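Stromal cell-derived factor 2-like protein (PDB 3MAL) takes part in protein quality control and the unfolded protein response in the endoplasmic reticulum, in a complex with ERDJ3B and BIP1 required for the immune receptor EFR. Local coordinates at residues Y154-D159 / E171-R176; Q49-F54 / L110-F115; S104-N109 / K160-I165; L26-T31 / N182-A187. All coordinates share one frame; numbering follows the deposited sequence.

Contact 1. Residues Y154-D159 / E171-R176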
loop_
_atom_site.group_PDB
_atom_site.type_symbol
_atom_site.label_atom_id
_atom_site.label_comp_id
_atom_site.label_asym_id
_atom_site.label_seq_id
_atom_site.Cartn_x
_atom_site.Cartn_y
_atom_site.Cartn_z
ATOM N N TYR A 154 10.222 1.253 -3.810
ATOM C CA TYR A 154 9.113 0.370 -4.186
ATOM C C TYR A 154 8.606 -0.282 -2.913
ATOM O O TYR A 154 9.408 -0.753 -2.098
ATOM C CB TYR A 154 9.562 -0.721 -5.175
ATOM C CG TYR A 154 10.052 -0.147 -6.464
ATOM C CD1 TYR A 154 9.143 0.352 -7.403
ATOM C CD2 TYR A 154 11.419 -0.040 -6.731
ATOM C CE1 TYR A 154 9.571 0.895 -8.600
ATOM C CE2 TYR A 154 11.863 0.506 -7.943
ATOM C CZ TYR A 154 10.917 0.982 -8.868
ATOM O OH TYR A 154 11.298 1.548 -10.071
ATOM N N LEU A 155 7.284 -0.280 -2.736
ATOM C CA LEU A 155 6.645 -1.038 -1.669
ATOM C C LEU A 155 7.113 -2.501 -1.766
ATOM O O LEU A 155 6.996 -3.143 -2.825
ATOM C CB LEU A 155 5.107 -0.961 -1.813
ATOM C CG LEU A 155 4.322 -1.647 -0.693
ATOM C CD1 LEU A 155 4.449 -0.826 0.602
ATOM C CD2 LEU A 155 2.852 -1.788 -1.114
ATOM N N HIS A 156 7.589 -3.037 -0.648
ATOM C CA HIS A 156 8.346 -4.282 -0.659
ATOM C C HIS A 156 7.954 -5.133 0.541
ATOM O O HIS A 156 7.664 -4.594 1.600
ATOM C CB HIS A 156 9.844 -3.936 -0.552
ATOM C CG HIS A 156 10.754 -5.058 -0.927
ATOM N ND1 HIS A 156 11.235 -5.967 -0.005
ATOM C CD2 HIS A 156 11.296 -5.403 -2.116
ATOM C CE1 HIS A 156 12.023 -6.833 -0.613
ATOM N NE2 HIS A 156 12.086 -6.504 -1.891
ATOM N N SER A 157 7.901 -6.456 0.360
ATOM C CA SER A 157 7.880 -7.367 1.489
ATOM C C SER A 157 8.759 -8.594 1.217
ATOM O O SER A 157 9.407 -8.709 0.161
ATOM C CB SER A 157 6.442 -7.779 1.861
ATOM O OG SER A 157 6.376 -8.197 3.223
ATOM N N HIS A 158 8.794 -9.494 2.196
ATOM C CA HIS A 158 9.682 -10.668 2.175
ATOM C C HIS A 158 9.408 -11.543 3.396
ATOM O O HIS A 158 8.728 -11.132 4.331
ATOM C CB HIS A 158 11.179 -10.301 2.155
ATOM C CG HIS A 158 11.544 -9.084 2.966
ATOM N ND1 HIS A 158 12.652 -8.311 2.679
ATOM C CD2 HIS A 158 10.950 -8.499 4.034
ATOM C CE1 HIS A 158 12.729 -7.306 3.535
ATOM N NE2 HIS A 158 11.710 -7.399 4.376
ATOM N N ASP A 159 9.975 -12.736 3.381
ATOM C CA ASP A 159 9.825 -13.700 4.459
ATOM C C ASP A 159 10.763 -13.309 5.618
ATOM O O ASP A 159 11.678 -14.055 5.971
ATOM C CB ASP A 159 10.180 -15.084 3.909
ATOM C CG ASP A 159 9.888 -16.198 4.879
ATOM O OD1 ASP A 159 9.020 -16.033 5.754
ATOM O OD2 ASP A 159 10.556 -17.239 4.768
ATOM N N GLU A 171 7.663 -8.008 7.792
ATOM C CA GLU A 171 8.089 -6.629 7.554
ATOM C C GLU A 171 7.610 -6.147 6.190
ATOM O O GLU A 171 7.704 -6.869 5.188
ATOM C CB GLU A 171 9.619 -6.497 7.601
ATOM C CG GLU A 171 10.096 -5.046 7.775
ATOM C CD GLU A 171 11.558 -4.866 7.417
ATOM O OE1 GLU A 171 11.990 -5.450 6.414
ATOM O OE2 GLU A 171 12.267 -4.135 8.127
ATOM N N VAL A 172 7.119 -4.911 6.163
ATOM C CA VAL A 172 6.892 -4.207 4.906
ATOM C C VAL A 172 7.856 -3.023 4.905
ATOM O O VAL A 172 8.048 -2.366 5.937
ATOM C CB VAL A 172 5.411 -3.775 4.765
ATOM C CG1 VAL A 172 5.197 -2.862 3.525
ATOM C CG2 VAL A 172 4.533 -5.027 4.689
ATOM N N CYS A 173 8.506 -2.787 3.768
ATOM C CA CYS A 173 9.496 -1.701 3.685
ATOM C C CYS A 173 9.565 -1.195 2.247
ATOM O O CYS A 173 8.797 -1.647 1.400
ATOM C CB CYS A 173 10.865 -2.191 4.168
ATOM S SG CYS A 173 11.567 -3.513 3.170
ATOM N N GLY A 174 10.454 -0.230 1.999
ATOM C CA GLY A 174 10.697 0.299 0.655
ATOM C C GLY A 174 12.145 0.029 0.270
ATOM O O GLY A 174 13.046 0.196 1.110
ATOM N N ILE A 175 12.370 -0.461 -0.958
ATOM C CA ILE A 175 13.744 -0.636 -1.490
ATOM C C ILE A 175 13.856 0.003 -2.853
ATOM O O ILE A 175 12.847 0.295 -3.515
ATOM C CB ILE A 175 14.245 -2.117 -1.566
ATOM C CG1 ILE A 175 13.631 -2.837 -2.783
ATOM C CG2 ILE A 175 14.025 -2.850 -0.211
ATOM C CD1 ILE A 175 14.254 -4.165 -3.099
ATOM N N ARG A 176 15.081 0.212 -3.295
ATOM C CA ARG A 176 15.263 1.057 -4.460
ATOM C C ARG A 176 15.269 0.346 -5.801
ATOM O O ARG A 176 15.126 0.997 -6.824
ATOM C CB ARG A 176 16.508 1.905 -4.280
ATOM C CG ARG A 176 16.430 2.731 -2.987
ATOM C CD ARG A 176 16.186 4.191 -3.231
ATOM N NE ARG A 176 16.019 4.918 -1.975
ATOM C CZ ARG A 176 16.444 6.168 -1.771
ATOM N NH1 ARG A 176 17.101 6.821 -2.735
ATOM N NH2 ARG A 176 16.237 6.761 -0.601
#

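Contact 2. Residues Q49-F54 / L110-F115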
loop_
_atom_site.group_PDB
_atom_site.type_symbol
_atom_site.label_atom_id
_atom_site.label_comp_id
_atom_site.label_asym_id
_atom_site.label_seq_id
_atom_site.Cartn_x
_atom_site.Cartn_y
_atom_site.Cartn_z
ATOM N N GLN A 49 2.351 4.775 13.111
ATOM C CA GLN A 49 1.587 3.513 13.066
ATOM C C GLN A 49 2.247 2.538 12.109
ATOM O O GLN A 49 2.596 2.905 10.965
ATOM C CB GLN A 49 0.153 3.791 12.615
ATOM C CG GLN A 49 -0.797 2.561 12.627
ATOM C CD GLN A 49 -2.225 2.938 12.250
ATOM O OE1 GLN A 49 -2.716 2.577 11.169
ATOM N NE2 GLN A 49 -2.892 3.687 13.130
ATOM N N SER A 50 2.395 1.289 12.550
ATOM C CA SER A 50 3.107 0.276 11.787
ATOM C C SER A 50 2.238 -0.387 10.716
ATOM O O SER A 50 1.000 -0.343 10.757
ATOM C CB SER A 50 3.684 -0.783 12.726
ATOM O OG SER A 50 2.629 -1.470 13.388
ATOM N N VAL A 51 2.922 -0.926 9.718
ATOM C CA VAL A 51 2.309 -1.589 8.561
ATOM C C VAL A 51 3.062 -2.930 8.425
ATOM O O VAL A 51 4.274 -2.976 8.610
ATOM C CB VAL A 51 2.463 -0.708 7.282
ATOM C CG1 VAL A 51 2.141 -1.516 6.006
ATOM C CG2 VAL A 51 1.590 0.538 7.374
ATOM N N THR A 52 2.341 -4.010 8.126
ATOM C CA THR A 52 2.922 -5.351 8.018
ATOM C C THR A 52 2.297 -6.141 6.884
ATOM O O THR A 52 1.317 -5.695 6.254
ATOM C CB THR A 52 2.708 -6.196 9.314
ATOM O OG1 THR A 52 1.320 -6.549 9.441
ATOM C CG2 THR A 52 3.185 -5.453 10.564
ATOM N N GLY A 53 2.878 -7.310 6.617
ATOM C CA GLY A 53 2.258 -8.323 5.785
ATOM C C GLY A 53 1.502 -9.311 6.658
ATOM O O GLY A 53 2.056 -9.863 7.585
ATOM N N PHE A 54 0.224 -9.516 6.357
ATOM C CA PHE A 54 -0.671 -10.356 7.169
ATOM C C PHE A 54 -1.176 -11.593 6.371
ATOM O O PHE A 54 -1.739 -11.453 5.293
ATOM C CB PHE A 54 -1.860 -9.495 7.621
ATOM C CG PHE A 54 -2.723 -10.139 8.645
ATOM C CD1 PHE A 54 -2.425 -9.998 10.006
ATOM C CD2 PHE A 54 -3.845 -10.880 8.267
ATOM C CE1 PHE A 54 -3.233 -10.597 10.968
ATOM C CE2 PHE A 54 -4.664 -11.485 9.230
ATOM C CZ PHE A 54 -4.359 -11.347 10.576
ATOM N N LEU A 110 13.703 1.296 3.812
ATOM C CA LEU A 110 12.884 2.485 4.064
ATOM C C LEU A 110 11.691 2.061 4.902
ATOM O O LEU A 110 10.987 1.129 4.534
ATOM C CB LEU A 110 12.387 3.055 2.729
ATOM C CG LEU A 110 13.028 4.211 1.927
ATOM C CD1 LEU A 110 14.238 4.937 2.564
ATOM C CD2 LEU A 110 13.224 3.834 0.434
ATOM N N GLU A 111 11.438 2.751 6.007
ATOM C CA GLU A 111 10.221 2.477 6.766
ATOM C C GLU A 111 8.942 2.795 5.975
ATOM O O GLU A 111 8.787 3.884 5.368
ATOM C CB GLU A 111 10.204 3.274 8.052
ATOM C CG GLU A 111 9.178 2.795 9.072
ATOM C CD GLU A 111 8.958 3.835 10.139
ATOM O OE1 GLU A 111 8.151 4.764 9.907
ATOM O OE2 GLU A 111 9.618 3.733 11.185
ATOM N N VAL A 112 8.018 1.844 6.023
ATOM C CA VAL A 112 6.673 2.059 5.530
ATOM C C VAL A 112 5.696 2.112 6.699
ATOM O O VAL A 112 5.589 1.142 7.472
ATOM C CB VAL A 112 6.273 0.959 4.482
ATOM C CG1 VAL A 112 4.832 1.137 4.044
ATOM C CG2 VAL A 112 7.166 1.077 3.264
ATOM N N SER A 113 5.001 3.252 6.830
ATOM C CA SER A 113 4.099 3.480 7.960
ATOM C C SER A 113 2.690 3.885 7.536
ATOM O O SER A 113 2.375 4.005 6.330
ATOM C CB SER A 113 4.672 4.570 8.899
ATOM O OG SER A 113 4.650 5.854 8.278
ATOM N N CYS A 114 1.834 4.066 8.539
ATOM C CA CYS A 114 0.533 4.701 8.355
ATOM C C CYS A 114 0.557 6.069 9.049
ATOM O O CYS A 114 0.876 6.167 10.242
ATOM C CB CYS A 114 -0.613 3.809 8.888
ATOM S SG CYS A 114 -1.492 2.938 7.532
ATOM N N PHE A 115 0.214 7.118 8.296
ATOM C CA PHE A 115 0.414 8.504 8.725
ATOM C C PHE A 115 -0.890 9.300 8.731
ATOM O O PHE A 115 -1.774 9.086 7.900
ATOM C CB PHE A 115 1.423 9.179 7.777
ATOM C CG PHE A 115 1.549 10.678 7.933
ATOM C CD1 PHE A 115 0.781 11.549 7.153
ATOM C CD2 PHE A 115 2.473 11.224 8.833
ATOM C CE1 PHE A 115 0.890 12.926 7.297
ATOM C CE2 PHE A 115 2.607 12.602 8.964
ATOM C CZ PHE A 115 1.824 13.454 8.195
HETATM O O HOH W 1 0.944 7.452 12.673
#

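Contact 3. Residues S104-N109 / K160-I165. With EDO (1,2-ethanediol), chain F; SO4 (sulfate ion), chain D.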
loop_
_atom_site.group_PDB
_atom_site.type_symbol
_atom_site.label_atom_id
_atom_site.label_comp_id
_atom_site.label_asym_id
_atom_site.label_seq_id
_atom_site.Cartn_x
_atom_site.Cartn_y
_atom_site.Cartn_z
ATOM N N SER A 104 13.429 0.856 8.484
ATOM C CA SER A 104 12.426 -0.179 8.795
ATOM C C SER A 104 12.991 -1.092 9.895
ATOM O O SER A 104 14.211 -1.232 9.998
ATOM C CB SER A 104 12.085 -0.978 7.535
ATOM O OG SER A 104 13.183 -1.755 7.043
ATOM N N PRO A 105 12.118 -1.725 10.707
ATOM C CA PRO A 105 12.636 -2.348 11.940
ATOM C C PRO A 105 13.451 -3.634 11.809
ATOM O O PRO A 105 14.204 -3.960 12.740
ATOM C CB PRO A 105 11.365 -2.606 12.778
ATOM C CG PRO A 105 10.205 -2.133 11.955
ATOM C CD PRO A 105 10.669 -1.886 10.563
ATOM N N ILE A 106 13.311 -4.377 10.711
ATOM C CA ILE A 106 14.019 -5.652 10.593
ATOM C C ILE A 106 15.214 -5.555 9.650
ATOM O O ILE A 106 16.333 -5.918 10.040
ATOM C CB ILE A 106 13.077 -6.869 10.203
ATOM C CG1 ILE A 106 12.046 -7.129 11.311
ATOM C CG2 ILE A 106 13.886 -8.129 9.991
ATOM C CD1 ILE A 106 11.143 -8.369 11.055
ATOM N N SER A 107 14.983 -5.050 8.437
ATOM C CA SER A 107 16.001 -5.066 7.380
ATOM C C SER A 107 16.733 -3.720 7.177
ATOM O O SER A 107 17.661 -3.628 6.376
ATOM C CB SER A 107 15.394 -5.550 6.064
ATOM O OG SER A 107 14.384 -4.640 5.613
ATOM N N GLY A 108 16.326 -2.681 7.893
ATOM C CA GLY A 108 17.016 -1.385 7.782
ATOM C C GLY A 108 16.855 -0.761 6.406
ATOM O O GLY A 108 17.749 -0.046 5.926
ATOM N N ASN A 109 15.720 -1.044 5.759
ATOM C CA ASN A 109 15.359 -0.395 4.495
ATOM C C ASN A 109 14.403 0.759 4.805
ATOM O O ASN A 109 14.328 1.194 5.955
ATOM C CB ASN A 109 14.765 -1.418 3.511
ATOM C CG ASN A 109 15.824 -2.382 2.976
ATOM O OD1 ASN A 109 16.783 -1.959 2.331
ATOM N ND2 ASN A 109 15.667 -3.664 3.266
ATOM N N LYS A 160 10.532 -12.120 6.174
ATOM C CA LYS A 160 11.236 -11.615 7.358
ATOM C C LYS A 160 10.154 -11.188 8.327
ATOM O O LYS A 160 9.397 -10.268 8.031
ATOM C CB LYS A 160 12.167 -10.447 6.990
ATOM C CG LYS A 160 13.257 -10.864 5.992
ATOM C CD LYS A 160 14.391 -9.846 5.940
ATOM C CE LYS A 160 15.396 -10.156 4.820
ATOM N NZ LYS A 160 16.423 -11.138 5.260
ATOM N N LYS A 161 10.060 -11.885 9.470
ATOM C CA LYS A 161 8.871 -11.799 10.306
ATOM C C LYS A 161 9.116 -11.280 11.712
ATOM O O LYS A 161 10.156 -11.559 12.313
ATOM C CB LYS A 161 8.201 -13.170 10.429
ATOM C CG LYS A 161 7.784 -13.834 9.134
ATOM C CD LYS A 161 6.993 -15.075 9.505
ATOM C CE LYS A 161 7.187 -16.233 8.552
ATOM N NZ LYS A 161 6.145 -16.254 7.502
ATOM N N TYR A 162 8.133 -10.552 12.242
ATOM C CA TYR A 162 8.122 -10.172 13.662
ATOM C C TYR A 162 7.903 -11.427 14.520
ATOM O O TYR A 162 7.415 -12.441 14.018
ATOM C CB TYR A 162 7.045 -9.089 13.913
ATOM C CG TYR A 162 7.318 -7.834 13.097
ATOM C CD1 TYR A 162 6.584 -7.540 11.952
ATOM C CD2 TYR A 162 8.356 -6.976 13.450
ATOM C CE1 TYR A 162 6.861 -6.387 11.189
ATOM C CE2 TYR A 162 8.655 -5.848 12.712
ATOM C CZ TYR A 162 7.908 -5.548 11.584
ATOM O OH TYR A 162 8.241 -4.423 10.875
ATOM N N GLN A 163 8.291 -11.375 15.793
ATOM C CA GLN A 163 8.154 -12.551 16.663
ATOM C C GLN A 163 7.282 -12.353 17.892
ATOM O O GLN A 163 6.315 -13.095 18.082
ATOM C CB GLN A 163 9.519 -13.106 17.068
ATOM C CG GLN A 163 10.068 -14.097 16.042
ATOM C CD GLN A 163 11.009 -13.434 15.087
ATOM O OE1 GLN A 163 11.767 -12.534 15.474
ATOM N NE2 GLN A 163 10.971 -13.859 13.822
ATOM N N ARG A 164 7.582 -11.340 18.692
ATOM C CA ARG A 164 6.877 -11.141 19.964
ATOM C C ARG A 164 5.500 -10.462 19.829
ATOM O O ARG A 164 4.490 -11.064 20.212
ATOM C CB ARG A 164 7.779 -10.429 20.981
ATOM C CG ARG A 164 8.913 -11.338 21.501
ATOM C CD ARG A 164 9.879 -10.577 22.364
ATOM N NE ARG A 164 11.246 -10.814 21.914
ATOM C CZ ARG A 164 12.149 -11.558 22.543
ATOM N NH1 ARG A 164 13.354 -11.686 22.006
ATOM N NH2 ARG A 164 11.876 -12.145 23.709
ATOM N N ILE A 165 5.448 -9.234 19.322
ATOM C CA ILE A 165 4.168 -8.568 19.051
ATOM C C ILE A 165 3.945 -8.634 17.539
ATOM O O ILE A 165 4.855 -8.312 16.771
ATOM C CB ILE A 165 4.149 -7.089 19.535
ATOM C CG1 ILE A 165 4.441 -6.974 21.047
ATOM C CG2 ILE A 165 2.810 -6.407 19.173
ATOM C CD1 ILE A 165 3.397 -7.621 21.957
HETATM C C1 EDO F . 10.570 -7.311 18.778
HETATM O O1 EDO F . 10.453 -7.025 20.192
HETATM C C2 EDO F . 10.314 -8.801 18.646
HETATM O O2 EDO F . 9.634 -9.034 17.435
HETATM S S SO4 D . 15.662 -10.300 19.098
HETATM O O1 SO4 D . 15.949 -10.952 17.809
HETATM O O2 SO4 D . 14.333 -9.652 19.105
HETATM O O3 SO4 D . 15.712 -11.184 20.267
HETATM O O4 SO4 D . 16.738 -9.338 19.330
#

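Contact 4. Residues L26-T31 / N182-A187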
loop_
_atom_site.group_PDB
_atom_site.type_symbol
_atom_site.label_atom_id
_atom_site.label_comp_id
_atom_site.label_asym_id
_atom_site.label_seq_id
_atom_site.Cartn_x
_atom_site.Cartn_y
_atom_site.Cartn_z
ATOM N N LEU A 26 -4.271 -5.750 -1.000
ATOM C CA LEU A 26 -3.082 -5.763 -1.825
ATOM C C LEU A 26 -2.224 -6.939 -1.398
ATOM O O LEU A 26 -1.702 -6.964 -0.276
ATOM C CB LEU A 26 -2.327 -4.436 -1.673
ATOM C CG LEU A 26 -1.402 -4.112 -2.840
ATOM C CD1 LEU A 26 -2.183 -3.711 -4.111
ATOM C CD2 LEU A 26 -0.400 -3.006 -2.419
ATOM N N MET A 27 -2.102 -7.928 -2.283
ATOM C CA MET A 27 -1.379 -9.138 -1.984
ATOM C C MET A 27 0.025 -9.106 -2.578
ATOM O O MET A 27 0.202 -8.802 -3.765
ATOM C CB MET A 27 -2.143 -10.348 -2.523
ATOM C CG MET A 27 -1.535 -11.698 -2.127
ATOM S SD MET A 27 -2.229 -13.119 -3.009
ATOM C CE MET A 27 -1.343 -12.989 -4.551
ATOM N N HIS A 28 1.004 -9.434 -1.732
ATOM C CA HIS A 28 2.408 -9.621 -2.119
ATOM C C HIS A 28 2.517 -10.841 -3.036
ATOM O O HIS A 28 2.137 -11.946 -2.652
ATOM C CB HIS A 28 3.217 -9.841 -0.843
ATOM C CG HIS A 28 4.701 -9.932 -1.047
ATOM N ND1 HIS A 28 5.456 -8.903 -1.572
ATOM C CD2 HIS A 28 5.577 -10.917 -0.739
ATOM C CE1 HIS A 28 6.731 -9.254 -1.587
ATOM N NE2 HIS A 28 6.829 -10.478 -1.104
ATOM N N GLU A 29 2.991 -10.657 -4.255
ATOM C CA GLU A 29 2.967 -11.818 -5.172
ATOM C C GLU A 29 3.739 -13.052 -4.702
ATOM O O GLU A 29 3.258 -14.163 -4.845
ATOM C CB GLU A 29 3.424 -11.461 -6.569
ATOM C CG GLU A 29 3.271 -12.659 -7.525
ATOM C CD GLU A 29 3.661 -12.304 -8.948
ATOM O OE1 GLU A 29 4.768 -11.749 -9.150
ATOM O OE2 GLU A 29 2.870 -12.598 -9.883
ATOM N N LYS A 30 4.940 -12.852 -4.172
ATOM C CA LYS A 30 5.826 -13.929 -3.781
ATOM C C LYS A 30 5.330 -14.686 -2.545
ATOM O O LYS A 30 5.265 -15.911 -2.552
ATOM C CB LYS A 30 7.197 -13.309 -3.498
ATOM C CG LYS A 30 8.378 -14.206 -3.742
ATOM C CD LYS A 30 8.550 -14.499 -5.213
ATOM C CE LYS A 30 9.826 -15.311 -5.415
ATOM N NZ LYS A 30 9.946 -15.832 -6.827
ATOM N N THR A 31 4.982 -13.976 -1.476
ATOM C CA THR A 31 4.606 -14.651 -0.240
ATOM C C THR A 31 3.094 -14.831 -0.044
ATOM O O THR A 31 2.662 -15.608 0.818
ATOM C CB THR A 31 5.114 -13.871 0.984
ATOM O OG1 THR A 31 4.448 -12.606 1.025
ATOM C CG2 THR A 31 6.625 -13.672 0.922
ATOM N N ASN A 182 8.955 -7.071 -4.844
ATOM C CA ASN A 182 8.131 -5.846 -4.841
ATOM C C ASN A 182 7.020 -5.813 -5.897
ATOM O O ASN A 182 6.560 -4.754 -6.302
ATOM C CB ASN A 182 8.944 -4.524 -4.720
ATOM C CG ASN A 182 10.167 -4.470 -5.608
ATOM O OD1 ASN A 182 10.061 -4.517 -6.839
ATOM N ND2 ASN A 182 11.349 -4.298 -4.985
ATOM N N ILE A 183 6.597 -6.991 -6.335
ATOM C CA ILE A 183 5.405 -7.057 -7.154
ATOM C C ILE A 183 4.195 -7.382 -6.276
ATOM O O ILE A 183 4.256 -8.202 -5.337
ATOM C CB ILE A 183 5.566 -7.995 -8.376
ATOM C CG1 ILE A 183 4.346 -7.891 -9.306
ATOM C CG2 ILE A 183 5.851 -9.415 -7.942
ATOM C CD1 ILE A 183 3.179 -8.781 -8.926
ATOM N N TRP A 184 3.110 -6.667 -6.544
ATOM C CA TRP A 184 1.867 -6.815 -5.791
ATOM C C TRP A 184 0.688 -7.030 -6.746
ATOM O O TRP A 184 0.777 -6.735 -7.937
ATOM C CB TRP A 184 1.611 -5.560 -4.935
ATOM C CG TRP A 184 2.671 -5.325 -3.875
ATOM C CD1 TRP A 184 3.908 -4.768 -4.056
ATOM C CD2 TRP A 184 2.578 -5.642 -2.474
ATOM N NE1 TRP A 184 4.588 -4.719 -2.857
ATOM C CE2 TRP A 184 3.798 -5.248 -1.874
ATOM C CE3 TRP A 184 1.593 -6.223 -1.677
ATOM C CZ2 TRP A 184 4.050 -5.415 -0.502
ATOM C CZ3 TRP A 184 1.837 -6.390 -0.311
ATOM C CH2 TRP A 184 3.056 -5.980 0.260
ATOM N N LEU A 185 -0.416 -7.521 -6.188
ATOM C CA LEU A 185 -1.665 -7.775 -6.913
ATOM C C LEU A 185 -2.856 -7.265 -6.066
ATOM O O LEU A 185 -2.977 -7.598 -4.876
ATOM C CB LEU A 185 -1.819 -9.287 -7.166
ATOM C CG LEU A 185 -0.604 -9.991 -7.816
ATOM C CD1 LEU A 185 -0.300 -11.345 -7.204
ATOM C CD2 LEU A 185 -0.781 -10.141 -9.294
ATOM N N ALA A 186 -3.718 -6.452 -6.659
ATOM C CA ALA A 186 -4.965 -6.108 -5.980
ATOM C C ALA A 186 -5.910 -7.307 -6.021
ATOM O O ALA A 186 -6.082 -7.955 -7.067
ATOM C CB ALA A 186 -5.619 -4.858 -6.599
ATOM N N ALA A 187 -6.517 -7.605 -4.874
ATOM C CA ALA A 187 -7.479 -8.723 -4.775
ATOM C C ALA A 187 -8.649 -8.438 -3.810
ATOM O O ALA A 187 -8.650 -7.426 -3.068
ATOM C CB ALA A 187 -6.739 -9.983 -4.349
HETATM O O HOH W 2 6.128 -10.162 -4.542
#

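Contact 1. Residues Y154-D159 / E171-R176
His158 presents its imidazole to the Glu171 carboxylate with the two planes nearly coplanar, 22° apart. NE2 gives its N-H to Glu171 OE1 at 2.8 Å, in the plane of the ring and nearly along the C-O axis of the acceptor. Ser104 and Ser107 bond to the same carboxylate. His156 crosses Ile175 obliquely: Ile175 CG2 sits over one face of the His156 ring, 4.1 Å from its centroid, a CH-pi contact, while His156 CD2 meets Ile175 CD1 at 3.4 Å. Placing Ile175 CG1 between the backbone N and the carbonyl carbon (chi1 78°) sends that branch to the ring. Cys173 SG sits obliquely to both imidazoles, 4.0 Å from His156 ND1. On the other face of the sheet Leu155 CD1 touches Val172 CG1 at 3.6 Å, and Ser157 OG donates to Glu171 O at 2.7 Å. Backbone bonds link Tyr154 with Ile175 in both directions. The two strands form an antiparallel hairpin of the beta-trefoil cap. Leu155 and Val172 pack on Val112 of strand 110-115, whose Leu110 bonds to Gly174; Leu155 also reaches Leu26 and Leu146 in barrel strands 23-28 and 143-148.

Contact 2. Residues Q49-F54 / L110-F115
An extended side chain carries Gln49 along Cys114: CG stands opposite the backbone N (chi1 -176°), chi2 continues the zigzag, and Gln49 OE1 ends 3.3 Å from Cys114 CB. That amide oxygen is held from outside the pair by the hydroxyls of Ser37 and Thr93, which fix where the chain stops. In Val51 the branch CG1 is anti to the backbone N (chi1 166°), which leaves CG2 beside that N and over the peptide that joins Ser113 to Cys114, with Val51 CG2 3.5 Å from Ser113 C and 3.9 Å from Cys114 SG. Val51 CG1 lies 4.3 Å from Val112 CG1, a loose apolar contact. A single direct backbone bond spans the strands, from Cys114 N to Gln49 O at 2.8 Å and nearly straight at the hydrogen. The return half of this antiparallel hydrogen-bonded pair is replaced by a water, which accepts from Gln49 N and donates to Cys114 O at 2.8 Å. Beyond that pair the strands splay, their directions 123° apart, and Val51 keeps touch with Val112 through its CB, 3.6 Å from Val112 O. Ser113 turns its hydroxyl to Gln48. Each strand is the second of its own hairpin in the trefoil cap: 49-54 pairs with 34-38, whose Leu35 and Ser37 touch Val51, and 110-115 pairs with 96-100, whose Leu97 packs on Val112. Strand 170-175 of the third hairpin borders both, Gln170 bonding to Gly53.

Contact 3. Residues S104-N109 / K160-I165
Ile106 rests its CD1 methyl over one face of the Tyr162 ring, offset toward the rim and 4.1 Å from the centroid, in a CH-pi contact. Ile106 CG1 adds a touch on Tyr162 CE2 at 3.9 Å, and Ile106 CD1 also lies 3.6 Å from Lys161 O. Pro105 approaches at the ring's edge, crossing the tyrosine at about a right angle, with Pro105 CG only 3.2 Å from Tyr162 OH. These van der Waals touches are the close part of the contact. It joins the turn between strands 96-100 and 110-115, one cap hairpin of the beta-trefoil, to the turn that follows strand 154-161 in the next. Residues 104-109 keep their shape through bonds of their own: Ser104 N to Asn109 O, and Asn109 ND2 to Ser107 OG, a hydroxyl shared with Glu171. Toward solvent the packing thins. Lys160 slants past Ile106 and touches with its aliphatic chain, Lys160 CB 4.2 Å from Ile106 CG2, and its chain bends at the end. Further out, a 1,2-ethanediol probably carried over from crystallisation accepts from Gln163 N through O2 at 3.2 Å, and a sulfate of similar origin takes a weak bond from Arg164 NH1.

Contact 4. Residues L26-T31 / N182-A187
The Trp184 indole is sandwiched between His28 on one face and Leu26 on the other. On the histidine side, His28 CB lies 4.0 Å from the centroid of the six-membered ring in a CH-pi contact, and the imidazole turns its edge to the indole with the planes 62° apart. On the opposite face Leu26 CD2 stands 3.5 Å above the plane of the Trp184 ring, toward its rim. Leu26 O comes to the edge, 3.6 Å from Trp184 CZ3, while the indole N-H is taken up by the carbonyl of Leu155. Trp184 CG is anti to the carbonyl carbon and beside the backbone N (chi1 -63°), which lays the six-membered ring against Leu26 and His28. On the other face of the sheet Met27 and Leu185 run side by side, tightly packed with Met27 CE 3.3 Å from Leu185 CD1. Glu29 CB leans on Leu185 CD1 at 3.8 Å, and its carboxylate goes on to a salt bridge with Arg143. Met27 and Leu185 exchange both backbone bonds of an antiparallel pair. Ile183 O accepts twice, from Glu29 N at 3.0 Å and from a water that in turn accepts from Lys30 N. Strands 23-28 and 184-190, first and last of the six-stranded trefoil barrel, close it here; 64-67 flanks the former and 143-148 the latter, while Leu155 and Leu35 of the cap hairpins pack on Leu26.

Contacts 1 and 2 share the trefoil cap, their centres about 10 Å apart; Val172 CG2 of contact 1 packs 3.3 Å from Thr52 C of contact 2. Contact 3 lies on the outer side of that cap, its centre about 11 Å from those of contacts 1 and 2, and is tied to contact 1 by Glu171, gripped by Ser104 and Ser107. Contact 4 belongs to the barrel and meets contact 1 where Trp184 NE1 bonds to Leu155 O at 2.9 Å. It stays apart from contact 2, nearest atoms about 6 Å, and from contact 3, about 7 Å. Along the chain contact 4 brackets the other three. The diol and sulfate near contact 3 mark no known functional site.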